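Local coordinates for putative methyltransferase protein (Bacteroides fragilis, PDB 5BP9), which probably transfers methyl groups from S-adenosylmethionine to an acceptor, and binds S-adenosyl-L-homocysteine, at residues Y223-F229 and F241-D247; C196-S202 and Y271-L277; L152-F157 and L182-M187. All blocks are in the same frame, centred on the assembly; numbering follows the deposited sequence.

In the fold
Two sheets and one helix account for the three contacts. Contact 2 pairs 196-202 with 271-277 inside the central seven-stranded sheet and is buried, as is contact 3, where helix 180-190 packs on the loop 152-157 beside the adenine. The two meet where Ile197 and Met199 pack on Met187 and Phe183. Contact 1, partly buried, belongs to the separate four-stranded antiparallel sheet on the side where S-adenosyl-L-homocysteine and the polyether bind, and the backbone of Ile246 probably hydrogen-bonds to Ser201 OG and Tyr273 OH of contact 2. Backbone pairing dominates contacts 1 and 2, with an aromatic ligand wall added in contact 1; contact 3 relies on one lysine ammonium and apolar side chains.

Contact 1: residues Y223-F229 and F241-D247; sequences YYGEIDF and FDWLYID. With ETE (2-{2-[2-2-(methoxy-ethoxy)-ethoxy]-ethoxy}-ethanol), chain B.
Tyr223 OH donates a short hydrogen bond to Asp247 OD1 (2.6 Å), reaching it on the anti side of the carboxylate with the ring and carboxylate planes 53° apart. Asp247 is the N-cap of helix 248-257, and its OD1 is also hydrogen-bonded to Thr250 OG1, so two hydroxyls meet this one oxygen. The edge of the same ring runs past Tyr245 O and Ile246 CA, while Gly225 N sits over one face. Next along, Tyr245 N gives a nearly straight bond to Gly225 O, 2.8 Å long. Here the chain leaves the type I turn 223-226 and enters an antiparallel hairpin, 226-233 with 236-244, which forms one edge of the four-stranded sheet. Ile227 pairs with Trp243 and Phe229 with Phe241, each through two backbone bonds; the Ile227 N to Trp243 O bond is the longest of the four, at 3.3 Å, with its donor above the carbonyl plane. On the face bearing Phe229, Phe241 and Trp243, aromatic packing takes over. Phe229 CB lies over the Phe241 ring in a CH-pi contact, 4.0 Å from its centroid, and ETE C22 lies over the centre of the opposite face. The Phe241 CG sits between the backbone N and the carbonyl carbon (chi1 58°), which brings the ring across toward Phe229. Trp243 CB meets the edge of Phe229 at CD2 (3.6 Å), and ETE C15 lies over one Phe229 face, with Ile227 CG2 on the other. The indole receives the polyether on a face, ETE C23 lying 3.7 Å from Trp243 CZ3, and also touches the bound S-adenosyl-L-homocysteine.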
loop_
_atom_site.group_PDB
_atom_site.type_symbol
_atom_site.label_atom_id
_atom_site.label_comp_id
_atom_site.label_asym_id
_atom_site.label_seq_id
_atom_site.Cartn_x
_atom_site.Cartn_y
_atom_site.Cartn_z
ATOM N N TYR A 223 6.481 17.727 -5.975
ATOM C CA TYR A 223 5.162 17.329 -6.444
ATOM C C TYR A 223 4.204 17.317 -5.249
ATOM O O TYR A 223 4.560 16.827 -4.165
ATOM C CB TYR A 223 5.236 15.951 -7.104
ATOM C CG TYR A 223 3.905 15.343 -7.445
ATOM C CD1 TYR A 223 3.057 15.940 -8.379
ATOM C CD2 TYR A 223 3.478 14.165 -6.854
ATOM C CE1 TYR A 223 1.830 15.384 -8.707
ATOM C CE2 TYR A 223 2.257 13.609 -7.171
ATOM C CZ TYR A 223 1.428 14.223 -8.105
ATOM O OH TYR A 223 0.192 13.690 -8.419
ATOM N N TYR A 224 3.000 17.858 -5.439
ATOM C CA TYR A 224 2.068 18.042 -4.333
ATOM C C TYR A 224 1.638 16.724 -3.645
ATOM O O TYR A 224 1.280 16.738 -2.477
ATOM C CB TYR A 224 0.825 18.841 -4.746
ATOM C CG TYR A 224 0.043 18.238 -5.894
ATOM C CD1 TYR A 224 -0.835 17.179 -5.710
ATOM C CD2 TYR A 224 0.195 18.738 -7.184
ATOM C CE1 TYR A 224 -1.531 16.629 -6.787
ATOM C CE2 TYR A 224 -0.500 18.213 -8.238
ATOM C CZ TYR A 224 -1.353 17.146 -8.043
ATOM O OH TYR A 224 -2.028 16.650 -9.139
ATOM N N GLY A 225 1.686 15.609 -4.369
ATOM C CA GLY A 225 1.340 14.301 -3.810
ATOM C C GLY A 225 2.426 13.674 -2.941
ATOM O O GLY A 225 2.191 12.613 -2.349
ATOM N N GLU A 226 3.600 14.309 -2.854
ATOM C CA GLU A 226 4.686 13.834 -1.971
ATOM C C GLU A 226 4.433 14.354 -0.544
ATOM O O GLU A 226 4.845 15.478 -0.186
ATOM C CB GLU A 226 6.060 14.268 -2.506
ATOM C CG GLU A 226 6.439 13.547 -3.802
ATOM C CD GLU A 226 7.761 13.959 -4.378
ATOM O OE1 GLU A 226 8.267 15.053 -4.048
ATOM O OE2 GLU A 226 8.292 13.201 -5.197
ATOM N N ILE A 227 3.717 13.536 0.227
ATOM C CA ILE A 227 3.274 13.839 1.599
ATOM C C ILE A 227 4.219 13.102 2.552
ATOM O O ILE A 227 4.835 12.109 2.196
ATOM C CB ILE A 227 1.806 13.316 1.811
ATOM C CG1 ILE A 227 0.854 13.945 0.795
ATOM C CG2 ILE A 227 1.262 13.582 3.217
ATOM C CD1 ILE A 227 0.931 15.445 0.743
ATOM N N ASP A 228 4.319 13.586 3.775
ATOM C CA ASP A 228 4.921 12.820 4.847
ATOM C C ASP A 228 3.964 12.655 5.996
ATOM O O ASP A 228 3.105 13.508 6.260
ATOM C CB ASP A 228 6.214 13.440 5.328
ATOM C CG ASP A 228 6.017 14.825 5.869
ATOM O OD1 ASP A 228 5.639 14.986 7.057
ATOM O OD2 ASP A 228 6.203 15.756 5.069
ATOM N N PHE A 229 4.127 11.530 6.662
ATOM C CA PHE A 229 3.322 11.166 7.817
ATOM C C PHE A 229 4.204 10.600 8.934
ATOM O O PHE A 229 5.331 10.207 8.717
ATOM C CB PHE A 229 2.287 10.111 7.430
ATOM C CG PHE A 229 1.189 10.608 6.534
ATOM C CD1 PHE A 229 0.257 11.523 7.003
ATOM C CD2 PHE A 229 1.017 10.091 5.274
ATOM C CE1 PHE A 229 -0.794 11.937 6.229
ATOM C CE2 PHE A 229 -0.034 10.507 4.486
ATOM C CZ PHE A 229 -0.936 11.432 4.954
ATOM N N PHE A 241 7.725 9.016 7.707
ATOM C CA PHE A 241 7.893 8.365 6.420
ATOM C C PHE A 241 7.272 9.168 5.299
ATOM O O PHE A 241 6.297 9.887 5.504
ATOM C CB PHE A 241 7.322 6.935 6.412
ATOM C CG PHE A 241 5.859 6.848 6.762
ATOM C CD1 PHE A 241 5.454 6.772 8.094
ATOM C CD2 PHE A 241 4.869 6.838 5.769
ATOM C CE1 PHE A 241 4.110 6.675 8.429
ATOM C CE2 PHE A 241 3.523 6.719 6.091
ATOM C CZ PHE A 241 3.128 6.658 7.426
ATOM N N ASP A 242 7.835 8.993 4.096
ATOM C CA ASP A 242 7.273 9.569 2.888
ATOM C C ASP A 242 6.130 8.681 2.368
ATOM O O ASP A 242 6.236 7.455 2.370
ATOM C CB ASP A 242 8.366 9.683 1.808
ATOM C CG ASP A 242 9.482 10.653 2.192
ATOM O OD1 ASP A 242 9.268 11.607 2.987
ATOM O OD2 ASP A 242 10.585 10.477 1.672
ATOM N N TRP A 243 5.038 9.307 1.916
ATOM C CA TRP A 243 3.864 8.574 1.448
ATOM C C TRP A 243 3.388 9.274 0.177
ATOM O O TRP A 243 2.891 10.378 0.228
ATOM C CB TRP A 243 2.767 8.500 2.529
ATOM C CG TRP A 243 1.783 7.370 2.385
ATOM C CD1 TRP A 243 0.418 7.461 2.250
ATOM C CD2 TRP A 243 2.086 5.976 2.455
ATOM N NE1 TRP A 243 -0.130 6.204 2.193
ATOM C CE2 TRP A 243 0.864 5.272 2.315
ATOM C CE3 TRP A 243 3.260 5.256 2.625
ATOM C CZ2 TRP A 243 0.800 3.873 2.338
ATOM C CZ3 TRP A 243 3.210 3.878 2.629
ATOM C CH2 TRP A 243 1.984 3.192 2.481
ATOM N N LEU A 244 3.562 8.608 -0.960
ATOM C CA LEU A 244 3.230 9.195 -2.250
ATOM C C LEU A 244 1.778 8.965 -2.633
ATOM O O LEU A 244 1.291 7.819 -2.669
ATOM C CB LEU A 244 4.106 8.578 -3.335
ATOM C CG LEU A 244 3.883 9.060 -4.783
ATOM C CD1 LEU A 244 4.269 10.519 -4.973
ATOM C CD2 LEU A 244 4.658 8.159 -5.734
ATOM N N TYR A 245 1.086 10.059 -2.935
ATOM C CA TYR A 245 -0.173 10.028 -3.694
ATOM C C TYR A 245 0.159 10.496 -5.099
ATOM O O TYR A 245 0.991 11.368 -5.265
ATOM C CB TYR A 245 -1.222 10.963 -3.069
ATOM C CG TYR A 245 -1.639 10.559 -1.682
ATOM C CD1 TYR A 245 -0.823 10.840 -0.590
ATOM C CD2 TYR A 245 -2.827 9.901 -1.461
ATOM C CE1 TYR A 245 -1.175 10.448 0.687
ATOM C CE2 TYR A 245 -3.198 9.509 -0.178
ATOM C CZ TYR A 245 -2.368 9.783 0.894
ATOM O OH TYR A 245 -2.721 9.390 2.180
ATOM N N ILE A 246 -0.449 9.888 -6.107
ATOM C CA ILE A 246 -0.071 10.211 -7.474
ATOM C C ILE A 246 -1.319 10.203 -8.350
ATOM O O ILE A 246 -2.137 9.265 -8.316
ATOM C CB ILE A 246 1.038 9.260 -7.984
ATOM C CG1 ILE A 246 1.596 9.718 -9.335
ATOM C CG2 ILE A 246 0.544 7.811 -8.059
ATOM C CD1 ILE A 246 2.853 8.990 -9.744
ATOM N N ASP A 247 -1.484 11.280 -9.110
ATOM C CA ASP A 247 -2.582 11.343 -10.102
ATOM C C ASP A 247 -2.296 10.439 -11.290
ATOM O O ASP A 247 -1.124 10.112 -11.563
ATOM C CB ASP A 247 -2.807 12.804 -10.541
ATOM C CG ASP A 247 -1.700 13.321 -11.405
ATOM O OD1 ASP A 247 -0.723 13.844 -10.870
ATOM O OD2 ASP A 247 -1.768 13.144 -12.637
HETATM O OH2 ETE B . 7.102 3.093 6.859
HETATM C C12 ETE B . 5.878 2.984 7.579
HETATM C C22 ETE B . 4.779 3.198 6.558
HETATM O OH3 ETE B . 3.498 3.000 7.143
HETATM C C13 ETE B . 1.160 3.547 6.924
HETATM C C23 ETE B . 2.462 3.255 6.194
HETATM O OH4 ETE B . 0.122 3.829 5.985
HETATM C C14 ETE B . -0.480 6.150 5.932
HETATM C C24 ETE B . -0.860 4.765 6.436
HETATM O OH5 ETE B . -1.247 7.147 6.604
HETATM C C15 ETE B . -3.090 8.677 6.210
HETATM C C25 ETE B . -2.604 7.233 6.148
HETATM O OH6 ETE B . -4.476 8.701 6.565
HETATM C C26 ETE B . -4.879 9.889 7.246
#

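Contact 2: residues C196-S202 and Y271-L277; sequences CILMDSS and YDYLARL
Strands 196-202 and 272-277 run antiparallel, their axes 4.6 Å apart at closest approach and their directions 155° apart. Ile197 pairs with Leu277, Met199 with Ala275 and Ser201 with Tyr273, every pair closed by two backbone hydrogen bonds; Ala275 N to Met199 O, at 2.8 Å, is almost straight. Between them the non-hydrogen-bonded pairs bring CA atoms against carbonyls, as where Asp200 CA approaches Tyr273 O at 3.1 Å. On one face Ile197 CD1 rests on Leu277 CB (3.9 Å), and selenomethionine Met199 reaches Leu277 CD1 with its selenium. Tyr273, its CG set between backbone N and carbonyl carbon (chi1 69°), brings its ring across onto strand 196-202, so that Ser201 N lies over one face and Ser201 CB meets the hydroxyl at 3.7 Å; that hydroxyl is hydrogen-bonded to Ile246 O. The other face carries Leu198 and Arg276 side by side, pointing the same way, with Leu198 CD2 3.9 Å from Arg276 CB. The Arg276 guanidinium goes on to a salt bridge with Glu263 on strand 260-267. This is where the parallel part of the methyltransferase sheet turns antiparallel: strand 161-166 flanks 196-202, helix 92-100 packs on Leu198 and Leu274, and helix 248-257 on Met199 and Ala275.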
loop_
_atom_site.group_PDB
_atom_site.type_symbol
_atom_site.label_atom_id
_atom_site.label_comp_id
_atom_site.label_asym_id
_atom_site.label_seq_id
_atom_site.Cartn_x
_atom_site.Cartn_y
_atom_site.Cartn_z
ATOM N N CYS A 196 0.476 -8.396 -14.054
ATOM C CA CYS A 196 0.094 -6.996 -13.894
ATOM C C CYS A 196 0.168 -6.547 -12.449
ATOM O O CYS A 196 0.188 -7.367 -11.522
ATOM C CB CYS A 196 -1.285 -6.728 -14.492
ATOM S SG CYS A 196 -2.667 -7.235 -13.475
ATOM N N ILE A 197 0.238 -5.232 -12.295
ATOM C CA ILE A 197 0.156 -4.572 -10.995
ATOM C C ILE A 197 -1.188 -3.851 -10.986
ATOM O O ILE A 197 -1.510 -3.135 -11.947
ATOM C CB ILE A 197 1.250 -3.516 -10.846
ATOM C CG1 ILE A 197 2.637 -4.125 -11.046
ATOM C CG2 ILE A 197 1.167 -2.835 -9.490
ATOM C CD1 ILE A 197 3.624 -3.153 -11.649
ATOM N N LEU A 198 -1.932 -4.018 -9.900
ATOM C CA LEU A 198 -3.177 -3.277 -9.664
ATOM C C LEU A 198 -2.915 -2.335 -8.496
ATOM O O LEU A 198 -2.589 -2.774 -7.387
ATOM C CB LEU A 198 -4.325 -4.243 -9.371
ATOM C CG LEU A 198 -4.628 -5.221 -10.504
ATOM C CD1 LEU A 198 -5.670 -6.241 -10.040
ATOM C CD2 LEU A 198 -5.092 -4.508 -11.759
HETATM N N MSE A 199 -3.037 -1.042 -8.759
HETATM C CA MSE A 199 -2.661 0.013 -7.794
HETATM C C MSE A 199 -3.714 1.073 -7.757
HETATM O O MSE A 199 -4.122 1.562 -8.799
HETATM C CB MSE A 199 -1.334 0.659 -8.250
HETATM C CG MSE A 199 -0.859 1.825 -7.349
HETATM SE SE MSE A 199 0.665 2.784 -8.158
HETATM C CE MSE A 199 1.797 1.422 -7.396
ATOM N N ASP A 200 -4.123 1.468 -6.558
ATOM C CA ASP A 200 -5.008 2.609 -6.406
ATOM C C ASP A 200 -4.229 3.808 -5.862
ATOM O O ASP A 200 -3.237 3.668 -5.155
ATOM C CB ASP A 200 -6.190 2.280 -5.509
ATOM C CG ASP A 200 -5.801 2.226 -4.054
ATOM O OD1 ASP A 200 -4.859 1.504 -3.706
ATOM O OD2 ASP A 200 -6.357 2.955 -3.244
ATOM N N SER A 201 -4.684 4.990 -6.241
ATOM C CA SER A 201 -4.190 6.233 -5.640
ATOM C C SER A 201 -5.243 7.328 -5.786
ATOM O O SER A 201 -6.397 7.063 -6.104
ATOM C CB SER A 201 -2.848 6.638 -6.274
ATOM O OG SER A 201 -2.175 7.592 -5.451
ATOM N N SER A 202 -4.809 8.558 -5.570
ATOM C CA SER A 202 -5.682 9.741 -5.536
ATOM C C SER A 202 -4.938 10.928 -6.110
ATOM O O SER A 202 -3.731 11.044 -5.905
ATOM C CB SER A 202 -6.097 10.096 -4.093
ATOM O OG SER A 202 -6.953 9.142 -3.546
ATOM N N TYR A 271 -11.754 11.691 -6.224
ATOM C CA TYR A 271 -10.471 11.919 -6.932
ATOM C C TYR A 271 -9.529 10.701 -6.914
ATOM O O TYR A 271 -8.342 10.817 -7.187
ATOM C CB TYR A 271 -9.736 13.176 -6.413
ATOM C CG TYR A 271 -10.539 14.447 -6.563
ATOM C CD1 TYR A 271 -10.636 15.082 -7.795
ATOM C CD2 TYR A 271 -11.204 14.984 -5.487
ATOM C CE1 TYR A 271 -11.379 16.249 -7.946
ATOM C CE2 TYR A 271 -11.969 16.149 -5.615
ATOM C CZ TYR A 271 -12.047 16.778 -6.849
ATOM O OH TYR A 271 -12.794 17.935 -7.000
ATOM N N ASP A 272 -10.104 9.545 -6.622
ATOM C CA ASP A 272 -9.395 8.286 -6.513
ATOM C C ASP A 272 -9.619 7.402 -7.732
ATOM O O ASP A 272 -10.606 7.533 -8.458
ATOM C CB ASP A 272 -9.732 7.529 -5.214
ATOM C CG ASP A 272 -11.223 7.429 -4.923
ATOM O OD1 ASP A 272 -12.053 8.083 -5.585
ATOM O OD2 ASP A 272 -11.543 6.669 -4.006
ATOM N N TYR A 273 -8.669 6.493 -7.952
ATOM C CA TYR A 273 -8.730 5.619 -9.106
ATOM C C TYR A 273 -7.948 4.337 -8.887
ATOM O O TYR A 273 -7.057 4.280 -8.014
ATOM C CB TYR A 273 -8.219 6.327 -10.360
ATOM C CG TYR A 273 -6.739 6.594 -10.299
ATOM C CD1 TYR A 273 -6.270 7.732 -9.701
ATOM C CD2 TYR A 273 -5.825 5.677 -10.807
ATOM C CE1 TYR A 273 -4.919 7.989 -9.560
ATOM C CE2 TYR A 273 -4.450 5.908 -10.695
ATOM C CZ TYR A 273 -4.004 7.065 -10.083
ATOM O OH TYR A 273 -2.665 7.248 -9.969
ATOM N N LEU A 274 -8.299 3.338 -9.698
ATOM C CA LEU A 274 -7.579 2.070 -9.781
ATOM C C LEU A 274 -6.951 2.000 -11.143
ATOM O O LEU A 274 -7.648 2.196 -12.154
ATOM C CB LEU A 274 -8.504 0.889 -9.546
ATOM C CG LEU A 274 -7.876 -0.519 -9.647
ATOM C CD1 LEU A 274 -6.914 -0.796 -8.496
ATOM C CD2 LEU A 274 -8.947 -1.585 -9.754
ATOM N N ALA A 275 -5.634 1.739 -11.170
ATOM C CA ALA A 275 -4.892 1.577 -12.405
ATOM C C ALA A 275 -4.276 0.190 -12.504
ATOM O O ALA A 275 -4.026 -0.477 -11.493
ATOM C CB ALA A 275 -3.786 2.618 -12.511
ATOM N N ARG A 276 -4.038 -0.222 -13.744
ATOM C CA ARG A 276 -3.321 -1.468 -14.064
ATOM C C ARG A 276 -2.044 -1.106 -14.787
ATOM O O ARG A 276 -2.079 -0.372 -15.782
ATOM C CB ARG A 276 -4.180 -2.384 -14.960
ATOM C CG ARG A 276 -3.492 -3.697 -15.311
ATOM C CD ARG A 276 -4.476 -4.743 -15.823
ATOM N NE ARG A 276 -5.179 -4.282 -17.014
ATOM C CZ ARG A 276 -6.333 -4.776 -17.461
ATOM N NH1 ARG A 276 -6.887 -4.270 -18.574
ATOM N NH2 ARG A 276 -6.938 -5.762 -16.809
ATOM N N LEU A 277 -0.923 -1.605 -14.276
ATOM C CA LEU A 277 0.392 -1.380 -14.857
ATOM C C LEU A 277 0.920 -2.726 -15.391
ATOM O O LEU A 277 0.857 -3.748 -14.718
ATOM C CB LEU A 277 1.369 -0.799 -13.818
ATOM C CG LEU A 277 0.878 0.446 -13.050
ATOM C CD1 LEU A 277 1.747 0.751 -11.823
ATOM C CD2 LEU A 277 0.826 1.663 -13.941
#

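Contact 3: residues L152-F157 and L182-M187; sequences LFDERF and LFFRKM. With SAH (S-adenosyl-L-homocysteine), chain D.
Lys186 extends from helix 180-190 into the loop 152-157, where its NZ donates to two backbone oxygens, Asp154 O and Phe157 O, each at 2.8 Å. CG stands anti to the backbone N (chi1 -173°), a bend at chi2 (77°) swings the chain toward the loop, and the last two torsions are extended, carrying CE past Leu152 O at 3.2 Å. Asp154 O also accepts from Phe157 N, closing the type I turn, and the two donors come from opposite faces of its carbonyl plane. In the same turn Arg156 grips the Asp154 carboxylate side-on through NE and NH2, while Arg156 N completes an Asx turn with OD1. Beside the lysine, Phe153 points its CE1 corner at the backbone of Phe183, CA 4.0 Å away, and Leu182 CD2 approaches CD1 of the same ring obliquely at 3.9 Å. Leu152 CD1 and the CE of selenomethionine Met187 meet at 4.0 Å, their side chains crossing at about a right angle. Leu152 N, meanwhile, donates to adenine N1 of S-adenosyl-L-homocysteine (3.1 Å). A buried ammonium held by main-chain carbonyls would help hold the turn 154-157, next to the Leu152 amide that meets the adenine, its charge probably offset by carbonyl dipoles.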
loop_
_atom_site.group_PDB
_atom_site.type_symbol
_atom_site.label_atom_id
_atom_site.label_comp_id
_atom_site.label_asym_id
_atom_site.label_seq_id
_atom_site.Cartn_x
_atom_site.Cartn_y
_atom_site.Cartn_z
ATOM N N LEU A 152 9.414 -4.639 0.327
ATOM C CA LEU A 152 9.277 -4.829 -1.107
ATOM C C LEU A 152 10.582 -4.603 -1.876
ATOM O O LEU A 152 10.871 -5.323 -2.836
ATOM C CB LEU A 152 8.193 -3.857 -1.637
ATOM C CG LEU A 152 7.955 -3.828 -3.152
ATOM C CD1 LEU A 152 7.357 -5.140 -3.608
ATOM C CD2 LEU A 152 7.060 -2.665 -3.535
ATOM N N PHE A 153 11.350 -3.588 -1.449
ATOM C CA PHE A 153 12.539 -3.157 -2.169
ATOM C C PHE A 153 13.816 -3.941 -1.833
ATOM O O PHE A 153 14.866 -3.715 -2.460
ATOM C CB PHE A 153 12.754 -1.665 -1.967
ATOM C CG PHE A 153 11.619 -0.840 -2.473
ATOM C CD1 PHE A 153 11.366 -0.765 -3.840
ATOM C CD2 PHE A 153 10.779 -0.180 -1.602
ATOM C CE1 PHE A 153 10.300 -0.031 -4.306
ATOM C CE2 PHE A 153 9.719 0.563 -2.070
ATOM C CZ PHE A 153 9.484 0.650 -3.418
ATOM N N ASP A 154 13.716 -4.877 -0.899
ATOM C CA ASP A 154 14.874 -5.667 -0.450
ATOM C C ASP A 154 15.446 -6.398 -1.662
ATOM O O ASP A 154 14.719 -7.109 -2.347
ATOM C CB ASP A 154 14.408 -6.647 0.649
ATOM C CG ASP A 154 15.532 -7.355 1.358
ATOM O OD1 ASP A 154 16.569 -7.654 0.744
ATOM O OD2 ASP A 154 15.354 -7.656 2.558
ATOM N N GLU A 155 16.752 -6.220 -1.921
ATOM C CA GLU A 155 17.408 -6.886 -3.044
ATOM C C GLU A 155 17.327 -8.401 -2.930
ATOM O O GLU A 155 17.433 -9.097 -3.940
ATOM C CB GLU A 155 18.876 -6.457 -3.149
ATOM C CG GLU A 155 19.063 -4.997 -3.516
ATOM C CD GLU A 155 19.084 -4.030 -2.342
ATOM O OE1 GLU A 155 18.835 -4.449 -1.153
ATOM O OE2 GLU A 155 19.364 -2.835 -2.633
ATOM N N ARG A 156 17.203 -8.915 -1.696
ATOM C CA ARG A 156 17.105 -10.357 -1.459
ATOM C C ARG A 156 15.696 -10.932 -1.637
ATOM O O ARG A 156 15.540 -12.139 -1.633
ATOM C CB ARG A 156 17.603 -10.716 -0.046
ATOM C CG ARG A 156 19.013 -10.240 0.305
ATOM C CD ARG A 156 19.230 -10.258 1.818
ATOM N NE ARG A 156 18.301 -9.372 2.534
ATOM C CZ ARG A 156 18.145 -9.327 3.858
ATOM N NH1 ARG A 156 18.864 -10.116 4.656
ATOM N NH2 ARG A 156 17.263 -8.483 4.397
ATOM N N PHE A 157 14.669 -10.086 -1.753
ATOM C CA PHE A 157 13.289 -10.550 -1.944
ATOM C C PHE A 157 13.117 -10.903 -3.416
ATOM O O PHE A 157 13.133 -10.020 -4.297
ATOM C CB PHE A 157 12.277 -9.463 -1.522
ATOM C CG PHE A 157 10.837 -9.797 -1.831
ATOM C CD1 PHE A 157 10.285 -11.029 -1.463
ATOM C CD2 PHE A 157 10.007 -8.860 -2.444
ATOM C CE1 PHE A 157 8.964 -11.337 -1.743
ATOM C CE2 PHE A 157 8.687 -9.171 -2.731
ATOM C CZ PHE A 157 8.164 -10.410 -2.374
ATOM N N LEU A 182 13.510 2.876 -9.363
ATOM C CA LEU A 182 13.735 1.735 -8.468
ATOM C C LEU A 182 12.501 0.863 -8.405
ATOM O O LEU A 182 12.592 -0.362 -8.473
ATOM C CB LEU A 182 14.087 2.225 -7.057
ATOM C CG LEU A 182 14.265 1.173 -5.956
ATOM C CD1 LEU A 182 15.602 0.458 -6.092
ATOM C CD2 LEU A 182 14.136 1.824 -4.587
ATOM N N PHE A 183 11.341 1.509 -8.261
ATOM C CA PHE A 183 10.087 0.770 -8.191
ATOM C C PHE A 183 9.878 -0.106 -9.438
ATOM O O PHE A 183 9.590 -1.301 -9.323
ATOM C CB PHE A 183 8.923 1.752 -7.993
ATOM C CG PHE A 183 7.577 1.103 -8.116
ATOM C CD1 PHE A 183 7.158 0.187 -7.159
ATOM C CD2 PHE A 183 6.768 1.346 -9.200
ATOM C CE1 PHE A 183 5.943 -0.466 -7.297
ATOM C CE2 PHE A 183 5.526 0.727 -9.322
ATOM C CZ PHE A 183 5.118 -0.206 -8.386
ATOM N N PHE A 184 10.004 0.493 -10.630
ATOM C CA PHE A 184 9.765 -0.257 -11.849
ATOM C C PHE A 184 10.829 -1.322 -12.106
ATOM O O PHE A 184 10.518 -2.382 -12.640
ATOM C CB PHE A 184 9.561 0.681 -13.034
ATOM C CG PHE A 184 8.201 1.341 -13.014
ATOM C CD1 PHE A 184 7.054 0.553 -13.138
ATOM C CD2 PHE A 184 8.042 2.709 -12.854
ATOM C CE1 PHE A 184 5.781 1.124 -13.099
ATOM C CE2 PHE A 184 6.780 3.280 -12.859
ATOM C CZ PHE A 184 5.641 2.494 -12.953
ATOM N N ARG A 185 12.067 -1.076 -11.671
ATOM C CA ARG A 185 13.093 -2.130 -11.722
ATOM C C ARG A 185 12.700 -3.323 -10.867
ATOM O O ARG A 185 12.852 -4.464 -11.302
ATOM C CB ARG A 185 14.469 -1.637 -11.300
ATOM C CG ARG A 185 15.154 -0.777 -12.340
ATOM C CD ARG A 185 16.635 -0.593 -12.031
ATOM N NE ARG A 185 16.913 0.174 -10.809
ATOM C CZ ARG A 185 16.950 1.505 -10.700
ATOM N NH1 ARG A 185 16.687 2.295 -11.729
ATOM N NH2 ARG A 185 17.252 2.059 -9.527
ATOM N N LYS A 186 12.174 -3.064 -9.676
ATOM C CA LYS A 186 11.751 -4.153 -8.811
ATOM C C LYS A 186 10.555 -4.894 -9.418
ATOM O O LYS A 186 10.476 -6.123 -9.371
ATOM C CB LYS A 186 11.413 -3.642 -7.404
ATOM C CG LYS A 186 11.117 -4.741 -6.393
ATOM C CD LYS A 186 12.418 -5.383 -5.928
ATOM C CE LYS A 186 12.200 -6.753 -5.352
ATOM N NZ LYS A 186 13.478 -7.292 -4.816
HETATM N N MSE A 187 9.632 -4.144 -10.008
HETATM C CA MSE A 187 8.464 -4.761 -10.645
HETATM C C MSE A 187 8.839 -5.676 -11.792
HETATM O O MSE A 187 8.279 -6.771 -11.929
HETATM C CB MSE A 187 7.477 -3.702 -11.155
HETATM C CG MSE A 187 6.831 -2.832 -10.088
HETATM SE SE MSE A 187 5.723 -3.854 -8.828
HETATM C CE MSE A 187 7.008 -3.935 -7.427
HETATM N N SAH D . -2.871 -2.820 2.607
HETATM C CA SAH D . -3.311 -2.609 4.040
HETATM C CB SAH D . -2.440 -1.620 4.829
HETATM C CG SAH D . -2.216 -0.253 4.181
HETATM S SD SAH D . -1.133 0.736 5.171
HETATM C C SAH D . -4.737 -2.134 4.089
HETATM O O SAH D . -5.355 -1.880 3.061
HETATM O OXT SAH D . -5.346 -1.981 5.147
HETATM C "C5'" SAH D . 0.427 0.502 4.357
HETATM C "C4'" SAH D . 1.154 -0.752 4.826
HETATM O "O4'" SAH D . 2.357 -0.890 4.039
HETATM C "C3'" SAH D . 1.607 -0.770 6.283
HETATM O "O3'" SAH D . 1.159 -1.988 6.922
HETATM C "C2'" SAH D . 3.126 -0.662 6.206
HETATM O "O2'" SAH D . 3.837 -1.228 7.289
HETATM C "C1'" SAH D . 3.430 -1.330 4.885
HETATM N N9 SAH D . 4.694 -0.976 4.220
HETATM C C8 SAH D . 5.235 0.250 4.126
HETATM N N7 SAH D . 6.330 0.299 3.428
HETATM C C5 SAH D . 6.514 -1.003 3.005
HETATM C C6 SAH D . 7.497 -1.632 2.228
HETATM N N6 SAH D . 8.538 -0.974 1.689
HETATM N N1 SAH D . 7.384 -2.970 2.000
HETATM C C2 SAH D . 6.343 -3.632 2.548
HETATM N N3 SAH D . 5.350 -3.127 3.300
HETATM C C4 SAH D . 5.492 -1.802 3.509
#